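Fumarylacetoacetate hydrolase (Burkholderia xenovorans, PDB 5TI1) probably hydrolyses fumarylacetoacetate to fumarate and acetoacetate, the last step of phenylalanine and tyrosine breakdown, at a magnesium-containing active site. Local coordinates at residues Gly387-Leu390 with Glu391-Trp394. Sequence-based numbering, arbitrary orientation. Where two conformers were deposited one is given.
Sequences GSLL and ELTW
Ser388 and Glu391 meet at the start of the one-turn helix 389-392, where Ser388 is the N-cap. With OG lying between its own backbone N and carbonyl carbon (chi1 68°), the serine accepts from Glu391 N (3.1 Å to Ser388 OG) and donates to the anti lone pair of Glu391 OE2, 2.7 Å from Ser388 OG. The turn is closed by Leu392 N, 2.8 Å from Ser388 O with an N-H...O angle of 171°. One residue on, Leu389 O accepts twice from Thr393, the first residue past the helix, and from opposite faces of its plane: Thr393 N stands 2.9 Å and Thr393 OG1 2.8 Å from Leu389 O. Against these tight, buried bonds, Leu390 and Leu392 are partly exposed, and Leu389 CD1 touches Leu392 CD1 more loosely at 4.3 Å. Exposed Trp394 (phi 44°) is the C-prime residue of a Schellman motif, its N 3.0 Å from Glu391 O. Outside the turn, Ser379 and Asn163 hold Glu391 OE1, and ND1 of His160, the predicted proton acceptor, makes a weak hydrogen bond to Glu391 OE2. Ser388, Ser379 and Asn163 together thus hold the carboxylate beside that histidine, consistent with a second-shell glutamate that helps position it.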
loop_
_atom_site.group_PDB
_atom_site.type_symbol
_atom_site.label_atom_id
_atom_site.label_comp_id
_atom_site.label_asym_id
_atom_site.label_seq_id
_atom_site.Cartn_x
_atom_site.Cartn_y
_atom_site.Cartn_z
ATOM N N GLY B 387 -6.781 8.422 22.889
ATOM C CA GLY B 387 -5.895 8.744 21.792
ATOM C C GLY B 387 -6.492 9.532 20.650
ATOM O O GLY B 387 -5.864 9.610 19.587
ATOM N N SER B 388 -7.670 10.130 20.826
ATOM C CA SER B 388 -8.267 10.933 19.770
ATOM C C SER B 388 -9.152 12.007 20.384
ATOM O O SER B 388 -9.732 11.809 21.450
ATOM C CB SER B 388 -9.094 10.070 18.808
ATOM O OG SER B 388 -10.245 9.555 19.457
ATOM N N LEU B 389 -9.267 13.146 19.688
ATOM C CA LEU B 389 -10.224 14.160 20.119
ATOM C C LEU B 389 -11.644 13.623 20.087
ATOM O O LEU B 389 -12.474 14.026 20.911
ATOM C CB LEU B 389 -10.119 15.422 19.255
ATOM C CG LEU B 389 -8.962 16.395 19.489
ATOM C CD1 LEU B 389 -8.904 16.812 20.941
ATOM C CD2 LEU B 389 -7.635 15.802 19.059
ATOM N N LEU B 390 -11.939 12.711 19.151
ATOM C CA LEU B 390 -13.246 12.062 19.131
ATOM C C LEU B 390 -13.574 11.440 20.488
ATOM O O LEU B 390 -14.687 11.598 21.007
ATOM C CB LEU B 390 -13.289 11.009 18.021
ATOM C CG LEU B 390 -14.535 10.116 18.027
ATOM C CD1 LEU B 390 -15.779 10.918 17.658
ATOM C CD2 LEU B 390 -14.362 8.889 17.121
ATOM N N GLU B 391 -12.608 10.748 21.095
ATOM C CA GLU B 391 -12.842 10.191 22.425
ATOM C C GLU B 391 -12.729 11.263 23.504
ATOM O O GLU B 391 -13.588 11.352 24.388
ATOM C CB GLU B 391 -11.861 9.058 22.715
ATOM C CG GLU B 391 -11.895 7.911 21.711
ATOM C CD GLU B 391 -10.637 7.097 21.769
ATOM O OE1 GLU B 391 -10.595 6.128 22.547
ATOM O OE2 GLU B 391 -9.674 7.440 21.052
ATOM N N LEU B 392 -11.669 12.074 23.449
ATOM C CA LEU B 392 -11.412 13.036 24.515
ATOM C C LEU B 392 -12.591 13.979 24.729
ATOM O O LEU B 392 -12.878 14.360 25.871
ATOM C CB LEU B 392 -10.138 13.829 24.210
ATOM C CG LEU B 392 -8.844 13.007 24.235
ATOM C CD1 LEU B 392 -7.666 13.777 23.656
ATOM C CD2 LEU B 392 -8.543 12.510 25.652
ATOM N N THR B 393 -13.298 14.348 23.660
ATOM C CA THR B 393 -14.430 15.264 23.756
ATOM C C THR B 393 -15.769 14.555 23.593
ATOM O O THR B 393 -16.808 15.222 23.533
ATOM C CB THR B 393 -14.311 16.389 22.718
ATOM O OG1 THR B 393 -14.543 15.870 21.404
ATOM C CG2 THR B 393 -12.931 17.015 22.761
ATOM N N TRP B 394 -15.765 13.226 23.546
ATOM C CA TRP B 394 -16.958 12.415 23.287
ATOM C C TRP B 394 -17.771 13.008 22.138
ATOM O O TRP B 394 -18.916 13.443 22.282
ATOM C CB TRP B 394 -17.811 12.246 24.545
ATOM C CG TRP B 394 -18.685 11.019 24.483
ATOM C CD1 TRP B 394 -20.038 10.980 24.296
ATOM C CD2 TRP B 394 -18.257 9.653 24.583
ATOM N NE1 TRP B 394 -20.479 9.677 24.287
ATOM C CE2 TRP B 394 -19.407 8.844 24.461
ATOM C CE3 TRP B 394 -17.015 9.037 24.774
ATOM C CZ2 TRP B 394 -19.350 7.452 24.523
ATOM C CZ3 TRP B 394 -16.962 7.652 24.828
ATOM C CH2 TRP B 394 -18.122 6.877 24.703
#